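Local atomic coordinates of nicotinate-nucleotide--dimethylbenzimidazole phosphoribosyltransferase (Thermus thermophilus HB8, PDB entry 1WX1), a protein that probably catalyses transfer of the phosphoribosyl group from nicotinate mononucleotide to 5,6-dimethylbenzimidazole, giving alpha-ribazole 5'-phosphate on the cobalamin pathway. Residues 23-28 with 293-298; 31-36 with 244-249; 35-38 with 43-46; 145-150 with 237-242; 155-160 with 314-319. All coordinates share one frame; numbering follows the deposited sequence.

Contact 1 of 5, residues 23-28 with 293-298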
# COMPACT_ATOMS: atom_id res chain seq x y z
N LEU A 23 -9.17 -2.26 -11.55
CA LEU A 23 -7.98 -1.97 -10.76
C LEU A 23 -8.08 -0.64 -10.01
O LEU A 23 -7.07 -0.04 -9.63
CB LEU A 23 -6.73 -2.03 -11.65
CG LEU A 23 -6.40 -3.45 -12.13
CD1 LEU A 23 -5.17 -3.43 -13.03
CD2 LEU A 23 -6.16 -4.36 -10.93
N GLY A 24 -9.31 -0.21 -9.78
CA GLY A 24 -9.60 1.01 -9.03
C GLY A 24 -8.73 2.24 -9.19
O GLY A 24 -8.41 2.67 -10.30
N TYR A 25 -8.35 2.83 -8.06
CA TYR A 25 -7.55 4.05 -8.06
C TYR A 25 -6.19 3.91 -8.72
O TYR A 25 -5.60 4.91 -9.14
CB TYR A 25 -7.36 4.57 -6.63
CG TYR A 25 -6.59 5.87 -6.58
CD1 TYR A 25 -5.59 6.07 -5.64
CD2 TYR A 25 -6.85 6.90 -7.49
CE1 TYR A 25 -4.85 7.25 -5.60
CE2 TYR A 25 -6.11 8.09 -7.47
CZ TYR A 25 -5.11 8.25 -6.52
OH TYR A 25 -4.37 9.41 -6.48
N LEU A 26 -5.67 2.70 -8.82
CA LEU A 26 -4.36 2.51 -9.44
C LEU A 26 -4.40 2.80 -10.93
O LEU A 26 -3.37 3.13 -11.53
CB LEU A 26 -3.84 1.09 -9.19
CG LEU A 26 -3.46 0.75 -7.75
CD1 LEU A 26 -2.85 -0.65 -7.69
CD2 LEU A 26 -2.47 1.78 -7.21
N GLU A 27 -5.57 2.70 -11.54
CA GLU A 27 -5.68 2.98 -12.97
C GLU A 27 -5.40 4.45 -13.25
O GLU A 27 -4.70 4.79 -14.20
CB GLU A 27 -7.07 2.58 -13.50
CG GLU A 27 -7.41 1.11 -13.27
CD GLU A 27 -8.68 0.68 -13.99
OE1 GLU A 27 -9.12 -0.47 -13.78
OE2 GLU A 27 -9.22 1.48 -14.78
N GLU A 28 -5.93 5.33 -12.41
CA GLU A 28 -5.71 6.76 -12.58
C GLU A 28 -4.23 7.07 -12.40
O GLU A 28 -3.65 7.89 -13.12
CB GLU A 28 -6.53 7.56 -11.56
CG GLU A 28 -6.55 9.06 -11.83
CD GLU A 28 -7.53 9.81 -10.94
OE1 GLU A 28 -8.65 9.29 -10.74
OE2 GLU A 28 -7.20 10.91 -10.46
N ARG A 293 -5.66 12.29 -3.94
CA ARG A 293 -6.19 11.18 -3.16
C ARG A 293 -5.02 10.36 -2.62
O ARG A 293 -4.15 9.93 -3.38
CB ARG A 293 -7.08 10.28 -4.01
CG ARG A 293 -7.61 9.05 -3.28
CD ARG A 293 -8.38 8.15 -4.24
NE ARG A 293 -8.99 7.00 -3.58
CZ ARG A 293 -8.33 6.07 -2.91
NH1 ARG A 293 -7.01 6.14 -2.80
NH2 ARG A 293 -8.98 5.06 -2.35
N PRO A 294 -4.98 10.14 -1.30
CA PRO A 294 -3.91 9.37 -0.64
C PRO A 294 -3.95 7.90 -1.07
O PRO A 294 -5.02 7.28 -1.08
CB PRO A 294 -4.22 9.53 0.85
CG PRO A 294 -5.10 10.76 0.91
CD PRO A 294 -5.94 10.65 -0.31
N LEU A 295 -2.80 7.34 -1.40
CA LEU A 295 -2.72 5.94 -1.81
C LEU A 295 -2.84 5.00 -0.62
O LEU A 295 -3.49 3.95 -0.71
CB LEU A 295 -1.41 5.67 -2.53
CG LEU A 295 -1.31 6.21 -3.95
CD1 LEU A 295 0.10 6.05 -4.48
CD2 LEU A 295 -2.30 5.47 -4.83
N LEU A 296 -2.20 5.37 0.49
CA LEU A 296 -2.21 4.55 1.70
C LEU A 296 -2.85 5.29 2.87
O LEU A 296 -2.82 6.52 2.94
CB LEU A 296 -0.78 4.18 2.09
CG LEU A 296 0.05 3.36 1.10
CD1 LEU A 296 1.51 3.36 1.54
CD2 LEU A 296 -0.51 1.95 1.03
N ASP A 297 -3.41 4.52 3.80
CA ASP A 297 -4.00 5.07 5.02
C ASP A 297 -3.71 4.05 6.10
O ASP A 297 -4.52 3.15 6.35
CB ASP A 297 -5.50 5.26 4.88
CG ASP A 297 -6.08 6.08 6.02
OD1 ASP A 297 -5.47 6.09 7.11
OD2 ASP A 297 -7.14 6.72 5.83
N LEU A 298 -2.54 4.17 6.73
CA LEU A 298 -2.13 3.23 7.76
C LEU A 298 -2.00 3.87 9.14
O LEU A 298 -1.38 3.30 10.03
CB LEU A 298 -0.80 2.60 7.35
CG LEU A 298 -0.81 1.82 6.03
CD1 LEU A 298 0.62 1.54 5.59
CD2 LEU A 298 -1.59 0.53 6.19
O HOH W 1 -2.18 10.93 -5.32
O HOH W 2 -4.93 11.96 -6.75
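Tyr25, near the start of helix 24-37, lies against Arg293 and Leu295 in the loop that leads from helix 281-290 to helix 306-321. The main interaction is a CH-pi contact: Arg293 CD sits almost exactly over the middle of the Tyr25 ring, 3.6 Å from its centroid. With CG anti to the backbone N (chi1 177°) and the chain extended from there, Arg293 runs along the ring face from the hydroxyl end toward CG. Its guanidinium is turned 36° from the ring, so it is no flat stack. The Leu295 side chain crosses Tyr25 at about a right angle, and its CD2 comes in obliquely to the ring; the approach to Tyr25 CE1, 3.2 Å, is unusually short and its exact value doubtful. The same methyl reaches Leu26 CD2 at 4.4 Å. A tyrosine suits the place because its ring receives these aliphatic groups while its hydroxyl enters a water network. One water joins Tyr25 OH to Arg293 O, and a second, 2.6 Å from Tyr25 OH, accepts from Arg293 N. The second subunit lies close by: the backbone of Tyr25 is hydrogen-bonded to it, and Leu26 packs on Leu310 of that subunit. An arginine methylene laid over a tyrosine face, with bridging waters at the hydroxyl, is a CH-pi contact joining a helix start to a loop, in a region that also touches the second subunit.

Contact 2 of 5, residues 31-36 with 244-249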
# COMPACT_ATOMS: atom_id res chain seq x y z
N LEU A 31 -2.32 6.15 -15.54
CA LEU A 31 -2.53 7.14 -16.60
C LEU A 31 -1.70 8.39 -16.37
O LEU A 31 -1.15 8.96 -17.31
CB LEU A 31 -4.01 7.51 -16.68
CG LEU A 31 -4.97 6.35 -16.97
CD1 LEU A 31 -6.41 6.86 -16.97
CD2 LEU A 31 -4.62 5.72 -18.32
N ARG A 32 -1.62 8.83 -15.12
CA ARG A 32 -0.84 10.03 -14.83
C ARG A 32 0.64 9.76 -15.08
O ARG A 32 1.34 10.59 -15.65
CB ARG A 32 -1.06 10.47 -13.37
CG ARG A 32 -2.49 10.92 -13.07
CD ARG A 32 -2.60 11.46 -11.65
NE ARG A 32 -1.72 12.61 -11.46
CZ ARG A 32 -1.24 13.00 -10.28
NH1 ARG A 32 -1.56 12.33 -9.17
NH2 ARG A 32 -0.43 14.05 -10.21
N LEU A 33 1.11 8.59 -14.67
CA LEU A 33 2.51 8.22 -14.88
C LEU A 33 2.83 8.19 -16.37
O LEU A 33 3.88 8.68 -16.80
CB LEU A 33 2.79 6.85 -14.24
CG LEU A 33 2.72 6.85 -12.71
CD1 LEU A 33 2.85 5.43 -12.17
CD2 LEU A 33 3.84 7.75 -12.17
N ALA A 34 1.93 7.62 -17.16
CA ALA A 34 2.14 7.55 -18.61
C ALA A 34 2.26 8.95 -19.19
O ALA A 34 3.14 9.22 -20.00
CB ALA A 34 0.98 6.80 -19.27
N ALA A 35 1.35 9.84 -18.79
CA ALA A 35 1.36 11.21 -19.28
C ALA A 35 2.62 11.96 -18.87
O ALA A 35 3.17 12.73 -19.65
CB ALA A 35 0.12 11.95 -18.78
N LEU A 36 3.09 11.71 -17.64
CA LEU A 36 4.30 12.36 -17.15
C LEU A 36 5.54 11.92 -17.91
O LEU A 36 6.39 12.74 -18.24
CB LEU A 36 4.51 12.06 -15.66
CG LEU A 36 3.62 12.79 -14.66
CD1 LEU A 36 4.02 12.39 -13.24
CD2 LEU A 36 3.76 14.30 -14.85
N GLY A 244 11.17 16.30 -14.62
CA GLY A 244 10.09 15.51 -15.20
C GLY A 244 9.77 14.20 -14.49
O GLY A 244 9.19 13.30 -15.09
N LEU A 245 10.11 14.10 -13.22
CA LEU A 245 9.87 12.88 -12.46
C LEU A 245 8.57 12.85 -11.66
O LEU A 245 8.02 13.89 -11.32
CB LEU A 245 11.00 12.63 -11.46
CG LEU A 245 12.43 12.37 -11.94
CD1 LEU A 245 13.28 12.02 -10.73
CD2 LEU A 245 12.44 11.23 -12.94
N PRO A 246 8.07 11.64 -11.37
CA PRO A 246 6.84 11.53 -10.58
C PRO A 246 7.33 11.93 -9.19
O PRO A 246 8.42 11.52 -8.78
CB PRO A 246 6.50 10.04 -10.63
CG PRO A 246 7.23 9.54 -11.85
CD PRO A 246 8.51 10.31 -11.84
N LEU A 247 6.55 12.72 -8.47
CA LEU A 247 6.93 13.17 -7.13
C LEU A 247 5.96 12.60 -6.10
O LEU A 247 4.75 12.67 -6.29
CB LEU A 247 6.92 14.70 -7.07
CG LEU A 247 7.67 15.37 -8.23
CD1 LEU A 247 7.47 16.87 -8.17
CD2 LEU A 247 9.15 15.01 -8.17
N VAL A 248 6.49 12.05 -5.01
CA VAL A 248 5.65 11.45 -3.99
C VAL A 248 5.65 12.24 -2.68
O VAL A 248 6.70 12.57 -2.12
CB VAL A 248 6.09 10.00 -3.69
CG1 VAL A 248 5.06 9.31 -2.81
CG2 VAL A 248 6.30 9.25 -5.00
N LEU A 249 4.45 12.54 -2.19
CA LEU A 249 4.27 13.29 -0.95
C LEU A 249 4.29 12.37 0.26
O LEU A 249 3.83 11.23 0.19
CB LEU A 249 2.93 14.03 -0.95
CG LEU A 249 2.70 15.12 -1.98
CD1 LEU A 249 1.27 15.64 -1.84
CD2 LEU A 249 3.71 16.25 -1.78
O HOH W 3 9.25 13.04 -17.96
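Helix 24-37 runs past the residues that lead into strand 247-249, with the CA atoms of Leu33 and Pro246, and likewise those of Leu36 and Gly244, 6.9 Å apart. Pro246 is the apolar surface the helix meets. Leu33 comes across its ring at about a right angle, CD2 lying 3.8 Å from Pro246 CB and equally near CG. One turn on, Leu36 carries its CG anti to the carbonyl carbon (chi1 -75°), which brings CD1 to 4.0 Å from Pro246 CA. Two branched leucines on one helix face thus seat a compact, rigid ring, and Phe273 of strand 272-274 packs on all three. Toward the helix end the contact turns polar. A single water donates to both Leu36 O and Gly244 O, 2.9 Å from each, and so bridges two carbonyls that cannot bond to each other. Gly244 belongs here because it ends helix 228-242 in a Schellman motif, where its positive phi (76°) is easy for a residue without a side chain. Leu33 also touches Ala319 of helix 306-321, so two helices share this layer. The pattern is that of a Rossmann-like alpha/beta fold, in which a helix covers one face of a parallel sheet where a strand begins.

Contact 3 of 5, residues 35-38 with 43-46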
# COMPACT_ATOMS: atom_id res chain seq x y z
N ALA A 35 1.35 9.84 -18.79
CA ALA A 35 1.36 11.21 -19.28
C ALA A 35 2.62 11.96 -18.87
O ALA A 35 3.17 12.73 -19.65
CB ALA A 35 0.12 11.95 -18.78
N LEU A 36 3.09 11.71 -17.64
CA LEU A 36 4.30 12.36 -17.15
C LEU A 36 5.54 11.92 -17.91
O LEU A 36 6.39 12.74 -18.24
CB LEU A 36 4.51 12.06 -15.66
CG LEU A 36 3.62 12.79 -14.66
CD1 LEU A 36 4.02 12.39 -13.24
CD2 LEU A 36 3.76 14.30 -14.85
N GLN A 37 5.64 10.63 -18.18
CA GLN A 37 6.79 10.10 -18.91
C GLN A 37 6.65 10.25 -20.42
O GLN A 37 7.63 10.17 -21.15
CB GLN A 37 7.01 8.63 -18.59
CG GLN A 37 7.18 8.31 -17.12
CD GLN A 37 7.74 6.92 -16.90
OE1 GLN A 37 7.67 6.06 -17.79
NE2 GLN A 37 8.31 6.69 -15.72
N GLY A 38 5.42 10.46 -20.88
CA GLY A 38 5.19 10.61 -22.31
C GLY A 38 5.28 9.27 -23.01
O GLY A 38 5.69 9.19 -24.17
N GLU A 43 7.41 3.09 -17.27
CA GLU A 43 8.30 2.18 -16.57
C GLU A 43 8.99 2.93 -15.44
O GLU A 43 9.44 4.06 -15.61
CB GLU A 43 9.35 1.62 -17.54
CG GLU A 43 8.74 0.83 -18.70
CD GLU A 43 9.79 0.15 -19.56
OE1 GLU A 43 10.54 -0.70 -19.03
OE2 GLU A 43 9.86 0.46 -20.77
N LEU A 44 9.03 2.31 -14.27
CA LEU A 44 9.66 2.91 -13.10
C LEU A 44 10.67 1.94 -12.53
O LEU A 44 10.58 0.73 -12.74
CB LEU A 44 8.62 3.25 -12.03
CG LEU A 44 7.67 4.41 -12.34
CD1 LEU A 44 6.65 4.53 -11.20
CD2 LEU A 44 8.46 5.70 -12.50
N GLY A 45 11.64 2.47 -11.80
CA GLY A 45 12.64 1.61 -11.21
C GLY A 45 13.07 2.15 -9.87
O GLY A 45 12.25 2.37 -8.97
N ARG A 46 14.37 2.38 -9.74
CA ARG A 46 14.96 2.90 -8.51
C ARG A 46 14.30 4.20 -8.08
O ARG A 46 14.05 5.08 -8.90
CB ARG A 46 16.45 3.17 -8.75
CG ARG A 46 17.19 3.74 -7.55
CD ARG A 46 17.39 2.68 -6.49
NE ARG A 46 18.41 3.07 -5.52
CZ ARG A 46 18.67 2.39 -4.41
NH1 ARG A 46 17.98 1.30 -4.13
NH2 ARG A 46 19.61 2.82 -3.57
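The side-chain amide of Gln37 and the backbone of Glu43 make the tight half of this contact, joined by two hydrogen bonds. Glu43 N donates to Gln37 OE1 over 3.0 Å, and Gln37 NE2 returns a bond of 2.9 Å to Glu43 O. Both are nearly straight, and the carbonyl oxygen of Glu43 lies in the amide plane of Gln37, although NE2 stands well above the carbonyl plane of Glu43, 44° out of it. Glutamine suits the site because one flat group offers a donor and an acceptor together, and the paired bonds fix the amide's rotation. Its chain is extended beyond CG, long enough to span the gap from the helix. The Leu44 methyl CD2 lies against the amide, 3.4 Å from Gln37 NE2. The two bonds link the end of helix 24-37 to the loop that leads into strand 47-54, an inner strand of the Rossmann-like parallel sheet. Gly38 ends the helix with a positive phi of 75°, a conformation that a residue lacking CB adopts readily. The outer side is looser: the Glu43 side chain leads away from Gln37 on the exposed surface and forms a salt bridge with Arg39, which also makes a weak hydrogen bond to Gln37 OE1.

Contact 4 of 5, residues 145-150 with 237-242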
# COMPACT_ATOMS: atom_id res chain seq x y z
N GLU A 145 19.77 21.12 -4.90
CA GLU A 145 21.06 20.43 -5.02
C GLU A 145 20.96 18.96 -4.63
O GLU A 145 21.47 18.08 -5.34
CB GLU A 145 22.12 21.11 -4.15
CG GLU A 145 23.55 20.66 -4.47
CD GLU A 145 24.59 21.23 -3.51
OE1 GLU A 145 24.30 22.25 -2.84
OE2 GLU A 145 25.69 20.66 -3.42
N ALA A 146 20.33 18.69 -3.49
CA ALA A 146 20.19 17.32 -3.01
C ALA A 146 19.33 16.49 -3.97
O ALA A 146 19.65 15.33 -4.25
CB ALA A 146 19.58 17.31 -1.61
N ALA A 147 18.25 17.07 -4.49
CA ALA A 147 17.38 16.37 -5.42
C ALA A 147 18.13 16.06 -6.72
O ALA A 147 18.00 14.98 -7.28
CB ALA A 147 16.14 17.20 -5.72
N ARG A 148 18.92 17.02 -7.19
CA ARG A 148 19.67 16.83 -8.43
C ARG A 148 20.63 15.67 -8.31
O ARG A 148 20.82 14.89 -9.25
CB ARG A 148 20.43 18.11 -8.82
CG ARG A 148 21.33 17.95 -10.05
CD ARG A 148 20.60 17.31 -11.24
NE ARG A 148 19.37 18.02 -11.60
CZ ARG A 148 18.56 17.66 -12.60
NH1 ARG A 148 18.84 16.59 -13.34
NH2 ARG A 148 17.47 18.36 -12.85
N ARG A 149 21.27 15.54 -7.14
CA ARG A 149 22.18 14.41 -6.98
C ARG A 149 21.40 13.10 -6.98
O ARG A 149 21.87 12.11 -7.52
CB ARG A 149 22.95 14.46 -5.69
CG ARG A 149 23.87 13.25 -5.60
CD ARG A 149 24.43 13.21 -4.22
NE ARG A 149 25.24 12.04 -3.93
CZ ARG A 149 25.60 11.71 -2.69
NH1 ARG A 149 25.22 12.47 -1.66
NH2 ARG A 149 26.28 10.61 -2.46
N ALA A 150 20.22 13.09 -6.36
CA ALA A 150 19.42 11.87 -6.32
C ALA A 150 19.06 11.47 -7.74
O ALA A 150 19.18 10.31 -8.12
CB ALA A 150 18.13 12.09 -5.48
N TYR A 237 11.21 19.28 -4.45
CA TYR A 237 10.12 19.05 -5.40
C TYR A 237 10.23 19.89 -6.67
O TYR A 237 9.91 19.42 -7.76
CB TYR A 237 8.77 19.27 -4.72
CG TYR A 237 8.37 18.13 -3.78
CD1 TYR A 237 8.05 18.39 -2.44
CD2 TYR A 237 8.33 16.81 -4.22
CE1 TYR A 237 7.70 17.36 -1.58
CE2 TYR A 237 7.97 15.77 -3.36
CZ TYR A 237 7.67 16.05 -2.04
OH TYR A 237 7.35 15.03 -1.17
N LEU A 238 10.70 21.13 -6.54
CA LEU A 238 10.86 21.99 -7.71
C LEU A 238 11.87 21.38 -8.68
O LEU A 238 11.68 21.42 -9.90
CB LEU A 238 11.33 23.39 -7.29
CG LEU A 238 10.30 24.28 -6.60
CD1 LEU A 238 10.97 25.57 -6.12
CD2 LEU A 238 9.15 24.59 -7.56
N GLU A 239 12.93 20.81 -8.13
CA GLU A 239 13.98 20.19 -8.94
C GLU A 239 13.46 18.91 -9.59
O GLU A 239 13.74 18.64 -10.76
CB GLU A 239 15.20 19.88 -8.06
CG GLU A 239 16.42 19.37 -8.83
CD GLU A 239 17.05 20.42 -9.73
OE1 GLU A 239 16.88 21.63 -9.45
OE2 GLU A 239 17.73 20.05 -10.71
N GLY A 240 12.72 18.12 -8.81
CA GLY A 240 12.17 16.88 -9.35
C GLY A 240 11.17 17.20 -10.44
O GLY A 240 11.10 16.53 -11.47
N TYR A 241 10.38 18.25 -10.21
CA TYR A 241 9.37 18.70 -11.17
C TYR A 241 10.02 19.04 -12.51
O TYR A 241 9.59 18.58 -13.57
CB TYR A 241 8.65 19.93 -10.61
CG TYR A 241 7.77 20.67 -11.59
CD1 TYR A 241 6.77 20.01 -12.31
CD2 TYR A 241 7.93 22.04 -11.79
CE1 TYR A 241 5.94 20.71 -13.19
CE2 TYR A 241 7.11 22.75 -12.66
CZ TYR A 241 6.12 22.08 -13.36
OH TYR A 241 5.30 22.78 -14.22
N GLU A 242 11.07 19.85 -12.45
CA GLU A 242 11.78 20.26 -13.66
C GLU A 242 12.48 19.09 -14.35
O GLU A 242 12.68 19.12 -15.57
CB GLU A 242 12.76 21.37 -13.30
CG GLU A 242 12.06 22.72 -13.12
CD GLU A 242 12.85 23.69 -12.26
OE1 GLU A 242 14.10 23.63 -12.27
OE2 GLU A 242 12.23 24.52 -11.58
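Glu239 OE2 is gripped by two nitrogens of one arginine: Arg148 NE donates to it over 2.8 Å and Arg148 NH2 over 2.7 Å. The oxygen lies at the edge of the guanidinium and close to its plane, so the arginine meets it side-on. The carboxylate is turned 87° to that plane and is met on its anti side. Because the two N-H groups share one oxygen instead of spreading over two, both bonds are bent, with N-H...O angles of 143° from NE and 142° from NH2. Arg148 achieves this by folding back, with bends at chi2 and chi3 that bring its head round to the neighbouring helix. Beside the salt bridge the helices come close. Ala147 CB rests 3.7 Å from Glu239 CB and 3.8 Å from Glu239 CG, and the CA atoms of these two residues are 6.2 Å apart; a small alanine allows such an approach. The two helices, 133-152 and 228-242, precede the neighbouring strands 157-163 and 247-249 of the sheet, and the contact joins them side by side. The other carboxylate oxygen, Glu239 OE1, makes a salt bridge with Arg144, which also pairs with Glu242. With arginines at both of its oxygens, Glu239 probably stays ionised, and the charge pairing on the more exposed side should hold the two helices together next to the alanine contact.

Contact 5 of 5, residues 155-160 with 314-319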
# COMPACT_ATOMS: atom_id res chain seq x y z
N ALA A 155 17.55 8.17 -9.74
CA ALA A 155 16.18 8.13 -9.23
C ALA A 155 15.17 8.28 -10.38
O ALA A 155 15.32 9.14 -11.24
CB ALA A 155 15.98 9.25 -8.21
N THR A 156 14.15 7.42 -10.38
CA THR A 156 13.11 7.47 -11.41
C THR A 156 11.81 8.01 -10.82
O THR A 156 10.83 8.26 -11.52
CB THR A 156 12.86 6.09 -12.04
OG1 THR A 156 12.31 5.21 -11.05
CG2 THR A 156 14.17 5.51 -12.56
N LEU A 157 11.79 8.15 -9.50
CA LEU A 157 10.66 8.74 -8.78
C LEU A 157 11.30 9.35 -7.55
O LEU A 157 12.26 8.80 -7.01
CB LEU A 157 9.59 7.71 -8.42
CG LEU A 157 9.84 6.43 -7.62
CD1 LEU A 157 8.49 5.88 -7.19
CD2 LEU A 157 10.59 5.42 -8.47
N LEU A 158 10.78 10.48 -7.12
CA LEU A 158 11.36 11.22 -6.01
C LEU A 158 10.40 11.58 -4.89
O LEU A 158 9.28 12.03 -5.14
CB LEU A 158 12.00 12.49 -6.57
CG LEU A 158 12.75 13.43 -5.63
CD1 LEU A 158 13.99 12.73 -5.09
CD2 LEU A 158 13.12 14.70 -6.39
N ALA A 159 10.85 11.38 -3.66
CA ALA A 159 10.05 11.72 -2.50
C ALA A 159 10.89 12.61 -1.59
O ALA A 159 12.11 12.64 -1.71
CB ALA A 159 9.64 10.46 -1.75
N ALA A 160 10.23 13.34 -0.70
CA ALA A 160 10.94 14.18 0.24
C ALA A 160 10.56 13.69 1.63
O ALA A 160 9.47 13.14 1.82
CB ALA A 160 10.55 15.65 0.07
N LEU A 314 3.66 0.75 -4.93
CA LEU A 314 2.33 0.88 -5.52
C LEU A 314 2.43 1.65 -6.83
O LEU A 314 1.75 1.33 -7.80
CB LEU A 314 1.37 1.59 -4.57
CG LEU A 314 0.96 0.84 -3.31
CD1 LEU A 314 -0.03 1.69 -2.52
CD2 LEU A 314 0.34 -0.50 -3.68
N LEU A 315 3.28 2.68 -6.85
CA LEU A 315 3.44 3.46 -8.07
C LEU A 315 4.04 2.59 -9.17
O LEU A 315 3.65 2.70 -10.34
CB LEU A 315 4.34 4.68 -7.82
CG LEU A 315 3.85 5.66 -6.76
CD1 LEU A 315 4.79 6.85 -6.68
CD2 LEU A 315 2.45 6.12 -7.10
N ARG A 316 4.98 1.73 -8.81
CA ARG A 316 5.61 0.85 -9.78
C ARG A 316 4.58 -0.14 -10.33
O ARG A 316 4.53 -0.40 -11.53
CB ARG A 316 6.77 0.07 -9.15
CG ARG A 316 7.90 0.96 -8.64
CD ARG A 316 9.17 0.17 -8.41
NE ARG A 316 10.23 1.03 -7.88
CZ ARG A 316 10.49 1.18 -6.59
NH1 ARG A 316 9.77 0.52 -5.68
NH2 ARG A 316 11.47 2.00 -6.19
N ALA A 317 3.76 -0.68 -9.43
CA ALA A 317 2.72 -1.62 -9.83
C ALA A 317 1.75 -0.95 -10.79
O ALA A 317 1.36 -1.53 -11.80
CB ALA A 317 1.97 -2.11 -8.60
N ALA A 318 1.37 0.28 -10.47
CA ALA A 318 0.46 1.04 -11.31
C ALA A 318 1.02 1.19 -12.72
O ALA A 318 0.30 1.01 -13.71
CB ALA A 318 0.21 2.42 -10.69
N ALA A 319 2.30 1.52 -12.82
CA ALA A 319 2.93 1.68 -14.13
C ALA A 319 2.85 0.40 -14.96
O ALA A 319 2.64 0.45 -16.17
CB ALA A 319 4.39 2.11 -13.96
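Leu157 of strand 157-163 carries this contact with Leu315 and Arg316 of helix 306-321, and the residues around it set its position. Just before it, Thr156 anchors the entry to the strand: its hydroxyl is hydrogen-bonded to Gly45 N and Arg46 O. Leu157 then points at the helix. Its CG sits between the backbone N and the carbonyl carbon (chi1 56°), the crowded position for a leucine, and this, with chi2 near anti, directs CD1 and CD2 to different partners. CD1 meets Leu315 CD1 at 3.9 Å, a plain methyl contact between buried branched chains. CD2 lies 4.2 Å from Arg316 NH2, obliquely to the guanidinium, whose polar needs are met by others: NE bonds to Gly45 O and NH2 to Ala92 O. An arginine fits because its long chain carries the guanidinium to these carbonyls, where NH2 also comes near the leucine methyl. Next along the strand, Leu158 faces the opposite way, touching Ala147 and Gly240 on two other helices. Ala159 returns to the first side, where its small methyl packs on Ala308 and Met312 of helix 306-321. Such alternation, with successive residues feeding the helical layers on the two faces of a parallel sheet, is the hallmark of a three-layer alpha/beta sandwich of Rossmann-like type.

How the contacts relate
Contacts 2 and 5 are the buried pair, mostly leucine, proline and methyl groups, with one arginine at the margin of contact 5; their centres lie 8 Å apart, and strands 247-249 and 157-163 are hydrogen-bonded neighbours. Contacts 1, 2 and 3 all use helix 24-37, taking it from the subunit interface, through the apolar middle, to the solvent-exposed turn where an amide replaces packing. Contact 3 is tied to contact 5 by the backbone bond from Thr156 N to Arg46 O. Contact 1, partly buried, also touches contact 5 through Leu295 and Leu315, and both reach the second subunit. Contact 4 lies across the sheet from contact 5, with Leu158 between them, and is the one held by a salt bridge.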